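Local coordinates for protein collectin placenta 1 (Mus musculus, PDB 2OX9) that binds the leukocyte cell-surface glycan Lewis(x) through a calcium-dependent C-type lectin carbohydrate-recognition domain, as part of a scavenger receptor, at residues 41-46 against 75-80; 65-70 against 104-109. All coordinates share one frame; numbering follows the deposited sequence.

Contact 1. Residues 41-46 against 75-80; sequences VFINSR and WKWLDG. With CA (calcium ion), chain L.
Phe42 and Trp77 lie against each other as two large flat side chains that run past one another in opposite directions, the Phe42 ring over the CB of Trp77, the indole against the backbone CA of Phe42. CB of Trp77 sits over the centre of the Phe42 ring, 3.9 Å from the ring centroid, while CA of Phe42 lies over the six-membered ring of Trp77, offset toward its rim and 3.8 Å from that centroid. Both are CH-pi contacts over a ring face. The rings themselves meet obliquely, the Phe42 ring and the five-membered ring of Trp77 having planes 40° apart, and the shortest approach between them is Phe42 CD2 to Trp77 CE3 at 3.5 Å. With CG of Trp77 anti to its own carbonyl carbon (chi1 -64°), the indole lies with one face against the backbone of Phe42 and Ile43, CH2 3.2 Å from Ile43 N; Ile43 O is buried here with no partner in the model. Ile64 of strand 62-64 also touches the indole. In this C-type lectin fold the loop 41-46 leads from strand 39-40 into helix 46-54, whereas segment 75-80 carries strand 76-77 into a type I turn, closed by Gly80 N to Trp77 O at 2.7 Å. That turn wraps the far end of the Phe42 ring: Leu78 CB is 3.7 Å from CZ, and the Asp79 carboxylate, its OD1 hydrogen-bonded to Ser81 N, brings CG to 3.5 Å from CE1. The backbone of the same phenylalanine serves a calcium ion, bound by Phe42 O and Asn44 OD1 together with two waters, Glu48 and Glu129.

Contact 2. Residues 65-70 against 104-109; sequences GLTDSE and EDCAGL. With CA (calcium ion), chain I; CA (calcium ion), chain J; CA (calcium ion), chain K; GAL (beta-D-galactopyranose), chain E.
The calcium-binding edge of the C-type lectin domain begins where strands 66-67 and 106-109 run antiparallel beside a cluster of calcium ions. Thr67 and Cys106 form a non-hydrogen-bonded pair, with Thr67 CG2 4.0 Å from SG of Cys106, whose disulfide partner is Cys120. Flanking this pair are two backbone bonds: Ala107 N to Leu66 O at 2.9 Å, and Asp68 N to Asp105 O at 3.1 Å. CB of Leu66 packs on CB of Ala107.

Next to the Thr67-Cys106 pair, Asp68 and Asp105 meet with their carboxylates nearly perpendicular, 83° apart, drawn together by a shared calcium ion. Asp68 grips it with both oxygens, its carboxylate also held by Ser73; Asp105 OD1 and the carbonyl O of Glu104 add one bond each to the shell completed by water, Glu72 and Asn95. Asp105 OD1 also bridges to a second calcium ion, which OD2 binds at 2.3 Å; a water links OD2 to Ser69 OG. Two cations against one carboxylate probably keep it deprotonated.

Glu104 turns its extended side chain, also held by Trp96, the other way, placing OE1 2.4 Å from a third calcium ion that also takes O3 and O4 of galactose, with OE2 2.5 Å from the sugar O3. Gln92, Asp94, Asn116 and Asp117 complete this site. Coordination of two neighbouring sugar hydroxyls by a protein-bound calcium ion is the hallmark of C-type lectin sugar-binding sites.

How the contacts relate
The two contacts lie in one lectin domain with centres 10 Å apart, and their segments alternate along the chain in the order 41-46, 65-70, 75-80, 104-109. Strands 66-67 and 76-77, one from each contact, are neighbours in a two-stranded antiparallel sheet. Gly65, where the chain turns a corner, joins the contacts directly: its N lies 2.8 Å from Val41 O, and its O lies 2.9 Å from Leu78 N, both probable hydrogen bonds. Contact 1 borders a calcium ion beside helix 46-54, whereas contact 2 leads to the calcium cluster and the sugar, so that the short sheet lies between the two calcium regions.

Contact 1. Residues 41-46 against 75-80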
ATOM      1  N   VAL A  41       2.301  -4.517  -0.097  1.00  8.53           N
ATOM      2  CA  VAL A  41       1.112  -5.202   0.399  1.00  8.73           C
ATOM      3  C   VAL A  41      -0.204  -5.130  -0.398  1.00  8.89           C
ATOM      4  O   VAL A  41      -0.628  -4.062  -0.870  1.00  8.78           O
ATOM      5  CB  VAL A  41       0.817  -4.762   1.877  1.00  4.30           C
ATOM      6  CG1 VAL A  41       0.119  -3.391   1.894  1.00  2.76           C
ATOM      7  CG2 VAL A  41      -0.027  -5.812   2.572  1.00  2.99           C
ATOM      8  N   PHE A  42      -0.830  -6.292  -0.552  1.00  7.71           N
ATOM      9  CA  PHE A  42      -2.133  -6.410  -1.211  1.00 11.97           C
ATOM     10  C   PHE A  42      -3.099  -6.696  -0.063  1.00 11.47           C
ATOM     11  O   PHE A  42      -2.972  -7.705   0.624  1.00 10.48           O
ATOM     12  CB  PHE A  42      -2.177  -7.596  -2.187  1.00 12.02           C
ATOM     13  CG  PHE A  42      -1.212  -7.489  -3.340  1.00 14.16           C
ATOM     14  CD1 PHE A  42      -0.986  -8.589  -4.166  1.00 14.53           C
ATOM     15  CD2 PHE A  42      -0.525  -6.307  -3.598  1.00 12.70           C
ATOM     16  CE1 PHE A  42      -0.095  -8.518  -5.222  1.00 12.49           C
ATOM     17  CE2 PHE A  42       0.374  -6.226  -4.660  1.00 15.67           C
ATOM     18  CZ  PHE A  42       0.589  -7.340  -5.473  1.00 14.77           C
ATOM     19  N   ILE A  43      -4.063  -5.813   0.149  1.00 12.91           N
ATOM     20  CA  ILE A  43      -5.018  -6.000   1.241  1.00 14.02           C
ATOM     21  C   ILE A  43      -6.297  -6.589   0.651  1.00 16.24           C
ATOM     22  O   ILE A  43      -7.075  -5.881   0.016  1.00 17.81           O
ATOM     23  CB  ILE A  43      -5.297  -4.654   1.935  1.00 13.04           C
ATOM     24  CG1 ILE A  43      -3.965  -4.032   2.382  1.00 11.57           C
ATOM     25  CG2 ILE A  43      -6.220  -4.858   3.139  1.00 13.58           C
ATOM     26  CD1 ILE A  43      -4.102  -2.657   3.011  1.00 14.13           C
ATOM     27  N   ASN A  44      -6.500  -7.888   0.879  1.00 16.63           N
ATOM     28  CA  ASN A  44      -7.636  -8.619   0.324  1.00 18.04           C
ATOM     29  C   ASN A  44      -8.859  -8.855   1.215  1.00 15.88           C
ATOM     30  O   ASN A  44      -9.830  -9.455   0.762  1.00 14.33           O
ATOM     31  CB  ASN A  44      -7.162  -9.987  -0.184  1.00 22.32           C
ATOM     32  CG  ASN A  44      -5.794  -9.933  -0.838  1.00 27.93           C
ATOM     33  OD1 ASN A  44      -4.757  -9.932  -0.162  1.00 29.19           O
ATOM     34  ND2 ASN A  44      -5.783  -9.880  -2.163  1.00 28.59           N
ATOM     35  N   SER A  45      -8.829  -8.408   2.464  1.00 15.91           N
ATOM     36  CA  SER A  45      -9.973  -8.639   3.344  1.00 15.60           C
ATOM     37  C   SER A  45     -10.011  -7.680   4.522  1.00 15.55           C
ATOM     38  O   SER A  45      -9.013  -7.022   4.826  1.00 11.76           O
ATOM     39  CB  SER A  45      -9.934 -10.072   3.870  1.00 14.44           C
ATOM     40  OG  SER A  45      -8.814 -10.275   4.718  1.00 15.84           O
ATOM     41  N   ARG A  46     -11.159  -7.605   5.195  1.00 14.84           N
ATOM     42  CA  ARG A  46     -11.271  -6.712   6.341  1.00 16.63           C
ATOM     43  C   ARG A  46     -10.393  -7.192   7.501  1.00 15.93           C
ATOM     44  O   ARG A  46      -9.890  -6.377   8.271  1.00 14.20           O
ATOM     45  CB  ARG A  46     -12.729  -6.585   6.805  1.00 22.31           C
ATOM     46  CG  ARG A  46     -13.402  -7.895   7.164  1.00 27.71           C
ATOM     47  CD  ARG A  46     -14.795  -7.649   7.738  1.00 32.61           C
ATOM     48  NE  ARG A  46     -15.488  -8.896   8.056  1.00 36.60           N
ATOM     49  CZ  ARG A  46     -16.642  -8.959   8.716  1.00 40.86           C
ATOM     50  NH1 ARG A  46     -17.233  -7.844   9.130  1.00 39.42           N
ATOM     51  NH2 ARG A  46     -17.206 -10.137   8.965  1.00 41.33           N
ATOM     52  N   TRP A  75      -8.430   0.870 -10.500  1.00 21.45           N
ATOM     53  CA  TRP A  75      -7.467   0.447  -9.491  1.00 20.28           C
ATOM     54  C   TRP A  75      -7.203  -1.051  -9.461  1.00 18.71           C
ATOM     55  O   TRP A  75      -8.129  -1.848  -9.421  1.00 19.98           O
ATOM     56  CB  TRP A  75      -7.928   0.930  -8.104  1.00 17.58           C
ATOM     57  CG  TRP A  75      -7.873   2.419  -7.961  1.00 13.51           C
ATOM     58  CD1 TRP A  75      -8.848   3.316  -8.302  1.00 15.71           C
ATOM     59  CD2 TRP A  75      -6.768   3.193  -7.475  1.00 14.76           C
ATOM     60  NE1 TRP A  75      -8.415   4.598  -8.056  1.00 13.76           N
ATOM     61  CE2 TRP A  75      -7.144   4.552  -7.548  1.00 12.20           C
ATOM     62  CE3 TRP A  75      -5.495   2.868  -6.983  1.00  9.77           C
ATOM     63  CZ2 TRP A  75      -6.294   5.588  -7.149  1.00 13.73           C
ATOM     64  CZ3 TRP A  75      -4.651   3.896  -6.588  1.00 14.21           C
ATOM     65  CH2 TRP A  75      -5.056   5.243  -6.673  1.00 12.66           C
ATOM     66  N   LYS A  76      -5.927  -1.428  -9.477  1.00 18.83           N
ATOM     67  CA  LYS A  76      -5.540  -2.832  -9.460  1.00 17.47           C
ATOM     68  C   LYS A  76      -4.302  -3.003  -8.605  1.00 15.34           C
ATOM     69  O   LYS A  76      -3.527  -2.069  -8.433  1.00 15.31           O
ATOM     70  CB  LYS A  76      -5.186  -3.327 -10.870  1.00 21.63           C
ATOM     71  CG  LYS A  76      -6.220  -3.068 -11.947  1.00 25.89           C
ATOM     72  CD  LYS A  76      -5.645  -3.454 -13.304  1.00 30.13           C
ATOM     73  CE  LYS A  76      -6.653  -3.257 -14.420  1.00 33.38           C
ATOM     74  NZ  LYS A  76      -6.090  -3.694 -15.734  1.00 38.01           N
ATOM     75  N   TRP A  77      -4.112  -4.209  -8.089  1.00 15.84           N
ATOM     76  CA  TRP A  77      -2.936  -4.512  -7.285  1.00 15.28           C
ATOM     77  C   TRP A  77      -1.787  -4.734  -8.268  1.00 15.60           C
ATOM     78  O   TRP A  77      -2.011  -4.986  -9.456  1.00 16.77           O
ATOM     79  CB  TRP A  77      -3.184  -5.758  -6.436  1.00 16.12           C
ATOM     80  CG  TRP A  77      -4.288  -5.563  -5.427  1.00 15.63           C
ATOM     81  CD1 TRP A  77      -5.566  -6.057  -5.495  1.00 15.56           C
ATOM     82  CD2 TRP A  77      -4.226  -4.779  -4.230  1.00 13.80           C
ATOM     83  NE1 TRP A  77      -6.300  -5.625  -4.416  1.00 13.94           N
ATOM     84  CE2 TRP A  77      -5.503  -4.839  -3.624  1.00 12.29           C
ATOM     85  CE3 TRP A  77      -3.216  -4.027  -3.611  1.00 11.90           C
ATOM     86  CZ2 TRP A  77      -5.795  -4.175  -2.428  1.00 10.99           C
ATOM     87  CZ3 TRP A  77      -3.507  -3.365  -2.420  1.00 10.01           C
ATOM     88  CH2 TRP A  77      -4.789  -3.447  -1.843  1.00  9.28           C
ATOM     89  N   LEU A  78      -0.561  -4.628  -7.785  1.00 15.86           N
ATOM     90  CA  LEU A  78       0.599  -4.784  -8.640  1.00 16.81           C
ATOM     91  C   LEU A  78       0.616  -6.052  -9.484  1.00 18.18           C
ATOM     92  O   LEU A  78       1.200  -6.071 -10.574  1.00 18.94           O
ATOM     93  CB  LEU A  78       1.863  -4.714  -7.795  1.00 18.25           C
ATOM     94  CG  LEU A  78       2.072  -3.342  -7.163  1.00 15.42           C
ATOM     95  CD1 LEU A  78       3.400  -3.329  -6.433  1.00 18.28           C
ATOM     96  CD2 LEU A  78       2.051  -2.274  -8.241  1.00 17.38           C
ATOM     97  N   ASP A  79      -0.027  -7.104  -8.990  1.00 17.63           N
ATOM     98  CA  ASP A  79      -0.066  -8.369  -9.709  1.00 21.39           C
ATOM     99  C   ASP A  79      -1.184  -8.383 -10.748  1.00 23.63           C
ATOM    100  O   ASP A  79      -1.559  -9.438 -11.251  1.00 22.19           O
ATOM    101  CB  ASP A  79      -0.254  -9.524  -8.729  1.00 20.84           C
ATOM    102  CG  ASP A  79      -1.670  -9.618  -8.199  1.00 23.48           C
ATOM    103  OD1 ASP A  79      -2.434  -8.634  -8.319  1.00 24.54           O
ATOM    104  OD2 ASP A  79      -2.012 -10.686  -7.653  1.00 24.99           O
ATOM    105  N   GLY A  80      -1.716  -7.203 -11.053  1.00 23.72           N
ATOM    106  CA  GLY A  80      -2.768  -7.096 -12.047  1.00 25.22           C
ATOM    107  C   GLY A  80      -4.186  -7.384 -11.595  1.00 26.52           C
ATOM    108  O   GLY A  80      -5.126  -7.150 -12.352  1.00 27.87           O
TER
HETATM  109 CA    CA L 804      -2.522  -9.883   1.175  1.00 15.06          CA
HETATM  110  O   HOH W   1      -3.025 -12.024   1.594  1.00 23.42           O
HETATM  111  O   HOH W   2      -2.022 -10.729  -0.984  1.00 13.64           O

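Contact 2. Residues 65-70 against 104-109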
ATOM      1  N   GLY A  65       0.286  -1.918  -2.369  1.00 13.08           N
ATOM      2  CA  GLY A  65       0.459  -2.235  -3.786  1.00 15.86           C
ATOM      3  C   GLY A  65      -0.726  -2.024  -4.711  1.00 17.10           C
ATOM      4  O   GLY A  65      -1.094  -2.938  -5.459  1.00 16.55           O
ATOM      5  N   LEU A  66      -1.287  -0.816  -4.691  1.00 13.09           N
ATOM      6  CA  LEU A  66      -2.459  -0.475  -5.494  1.00 13.35           C
ATOM      7  C   LEU A  66      -2.270   0.820  -6.279  1.00 14.81           C
ATOM      8  O   LEU A  66      -1.888   1.840  -5.704  1.00 12.77           O
ATOM      9  CB  LEU A  66      -3.662  -0.300  -4.567  1.00 12.09           C
ATOM     10  CG  LEU A  66      -5.021  -0.182  -5.236  1.00 14.43           C
ATOM     11  CD1 LEU A  66      -5.387  -1.560  -5.764  1.00 14.24           C
ATOM     12  CD2 LEU A  66      -6.082   0.299  -4.252  1.00 13.98           C
ATOM     13  N   THR A  67      -2.560   0.794  -7.581  1.00 15.15           N
ATOM     14  CA  THR A  67      -2.421   1.994  -8.410  1.00 15.47           C
ATOM     15  C   THR A  67      -3.450   2.014  -9.536  1.00 16.43           C
ATOM     16  O   THR A  67      -4.097   0.996  -9.828  1.00 14.51           O
ATOM     17  CB  THR A  67      -1.032   2.089  -9.098  1.00 19.95           C
ATOM     18  OG1 THR A  67      -0.959   1.128 -10.156  1.00 20.47           O
ATOM     19  CG2 THR A  67       0.092   1.825  -8.117  1.00 22.44           C
ATOM     20  N   ASP A  68      -3.595   3.175 -10.168  1.00 17.03           N
ATOM     21  CA  ASP A  68      -4.512   3.323 -11.295  1.00 20.18           C
ATOM     22  C   ASP A  68      -3.780   4.111 -12.384  1.00 23.07           C
ATOM     23  O   ASP A  68      -4.366   4.942 -13.084  1.00 23.65           O
ATOM     24  CB  ASP A  68      -5.816   4.024 -10.854  1.00 20.39           C
ATOM     25  CG  ASP A  68      -5.643   5.511 -10.598  1.00 19.68           C
ATOM     26  OD1 ASP A  68      -4.524   5.940 -10.277  1.00 21.27           O
ATOM     27  OD2 ASP A  68      -6.638   6.257 -10.700  1.00 21.30           O
ATOM     28  N   SER A  69      -2.482   3.835 -12.506  1.00 24.94           N
ATOM     29  CA  SER A  69      -1.624   4.483 -13.495  1.00 28.94           C
ATOM     30  C   SER A  69      -1.912   3.973 -14.899  1.00 29.06           C
ATOM     31  O   SER A  69      -1.834   4.729 -15.864  1.00 29.74           O
ATOM     32  CB  SER A  69      -0.147   4.226 -13.184  1.00 29.48           C
ATOM     33  OG  SER A  69       0.230   4.804 -11.949  1.00 34.27           O
ATOM     34  N   GLU A  70      -2.229   2.686 -15.004  1.00 30.60           N
ATOM     35  CA  GLU A  70      -2.519   2.063 -16.291  1.00 30.11           C
ATOM     36  C   GLU A  70      -3.717   2.746 -16.941  1.00 28.97           C
ATOM     37  O   GLU A  70      -3.690   3.080 -18.127  1.00 29.07           O
ATOM     38  CB  GLU A  70      -2.819   0.573 -16.099  1.00 32.94           C
ATOM     39  CG  GLU A  70      -2.168  -0.339 -17.131  1.00 36.06           C
ATOM     40  CD  GLU A  70      -2.701  -1.768 -17.085  1.00 39.90           C
ATOM     41  OE1 GLU A  70      -2.674  -2.394 -16.000  1.00 38.78           O
ATOM     42  OE2 GLU A  70      -3.145  -2.268 -18.144  1.00 42.17           O
ATOM     43  N   GLU A 104      -3.293  11.650  -8.877  1.00 20.58           N
ATOM     44  CA  GLU A 104      -2.863  10.734  -7.824  1.00 19.34           C
ATOM     45  C   GLU A 104      -3.185   9.323  -8.291  1.00 17.82           C
ATOM     46  O   GLU A 104      -4.348   8.957  -8.431  1.00 16.40           O
ATOM     47  CB  GLU A 104      -3.598  11.056  -6.516  1.00 20.08           C
ATOM     48  CG  GLU A 104      -3.382  12.502  -6.053  1.00 20.62           C
ATOM     49  CD  GLU A 104      -3.973  12.788  -4.679  1.00 21.58           C
ATOM     50  OE1 GLU A 104      -5.208  12.709  -4.528  1.00 22.39           O
ATOM     51  OE2 GLU A 104      -3.198  13.095  -3.750  1.00 23.62           O
ATOM     52  N   ASP A 105      -2.150   8.529  -8.520  1.00 15.39           N
ATOM     53  CA  ASP A 105      -2.349   7.179  -9.022  1.00 15.02           C
ATOM     54  C   ASP A 105      -1.742   6.076  -8.160  1.00 15.10           C
ATOM     55  O   ASP A 105      -1.624   4.930  -8.604  1.00 14.97           O
ATOM     56  CB  ASP A 105      -1.777   7.081 -10.439  1.00 12.50           C
ATOM     57  CG  ASP A 105      -2.369   8.117 -11.386  1.00 12.38           C
ATOM     58  OD1 ASP A 105      -3.350   8.800 -11.004  1.00 10.24           O
ATOM     59  OD2 ASP A 105      -1.849   8.240 -12.521  1.00 16.59           O
ATOM     60  N   CYS A 106      -1.366   6.423  -6.935  1.00 15.24           N
ATOM     61  CA  CYS A 106      -0.751   5.473  -6.015  1.00 15.48           C
ATOM     62  C   CYS A 106      -1.519   5.488  -4.693  1.00 13.76           C
ATOM     63  O   CYS A 106      -1.854   6.550  -4.189  1.00 13.05           O
ATOM     64  CB  CYS A 106       0.726   5.850  -5.824  1.00 21.14           C
ATOM     65  SG  CYS A 106       1.738   5.411  -7.286  1.00 28.93           S
ATOM     66  N   ALA A 107      -1.806   4.310  -4.140  1.00 10.49           N
ATOM     67  CA  ALA A 107      -2.574   4.227  -2.905  1.00 10.91           C
ATOM     68  C   ALA A 107      -1.739   4.006  -1.656  1.00  9.83           C
ATOM     69  O   ALA A 107      -0.683   3.371  -1.707  1.00  9.15           O
ATOM     70  CB  ALA A 107      -3.623   3.121  -3.016  1.00  9.87           C
ATOM     71  N   GLY A 108      -2.254   4.515  -0.535  1.00 10.46           N
ATOM     72  CA  GLY A 108      -1.590   4.379   0.747  1.00  9.84           C
ATOM     73  C   GLY A 108      -2.554   4.489   1.915  1.00 11.50           C
ATOM     74  O   GLY A 108      -3.670   5.005   1.777  1.00 10.06           O
ATOM     75  N   LEU A 109      -2.116   3.993   3.071  1.00 10.76           N
ATOM     76  CA  LEU A 109      -2.918   4.008   4.288  1.00 10.15           C
ATOM     77  C   LEU A 109      -2.705   5.296   5.088  1.00 10.54           C
ATOM     78  O   LEU A 109      -1.566   5.692   5.357  1.00 10.41           O
ATOM     79  CB  LEU A 109      -2.543   2.799   5.168  1.00 10.01           C
ATOM     80  CG  LEU A 109      -2.571   1.418   4.492  1.00  9.47           C
ATOM     81  CD1 LEU A 109      -2.147   0.330   5.454  1.00 11.08           C
ATOM     82  CD2 LEU A 109      -3.962   1.143   3.995  1.00  8.85           C
TER
HETATM   83 CA    CA I 801      -5.609   8.391 -10.267  1.00 16.82          CA
HETATM   84 CA    CA J 802      -6.256  11.693  -2.600  1.00 18.12          CA
HETATM   85 CA    CA K 803      -3.664   9.414 -13.366  1.00 18.81          CA
HETATM   86  C1  GAL E   3      -4.734  15.390   1.111  1.00 26.75           C
HETATM   87  C2  GAL E   3      -4.463  14.036   0.464  1.00 24.64           C
HETATM   88  C3  GAL E   3      -4.559  14.141  -1.060  1.00 24.05           C
HETATM   89  C4  GAL E   3      -5.882  14.791  -1.480  1.00 23.48           C
HETATM   90  C5  GAL E   3      -6.099  16.110  -0.722  1.00 23.43           C
HETATM   91  C6  GAL E   3      -7.459  16.722  -1.004  1.00 24.09           C
HETATM   92  O2  GAL E   3      -3.164  13.593   0.823  1.00 25.60           O
HETATM   93  O3  GAL E   3      -4.478  12.842  -1.621  1.00 21.26           O
HETATM   94  O4  GAL E   3      -6.953  13.902  -1.215  1.00 18.62           O
HETATM   95  O5  GAL E   3      -6.019  15.887   0.704  1.00 25.84           O
HETATM   96  O6  GAL E   3      -7.514  18.073  -0.567  1.00 23.64           O
HETATM   97  O   HOH W   3      -4.070   7.603 -14.391  1.00 16.86           O
HETATM   98  O   HOH W   4       0.518   7.397 -12.964  1.00 27.18           O
HETATM   99  O   HOH W   5      -7.244   9.127  -8.330  1.00 18.06           O
HETATM  100  O   HOH W   6      -5.071  11.115 -14.565  1.00 16.04           O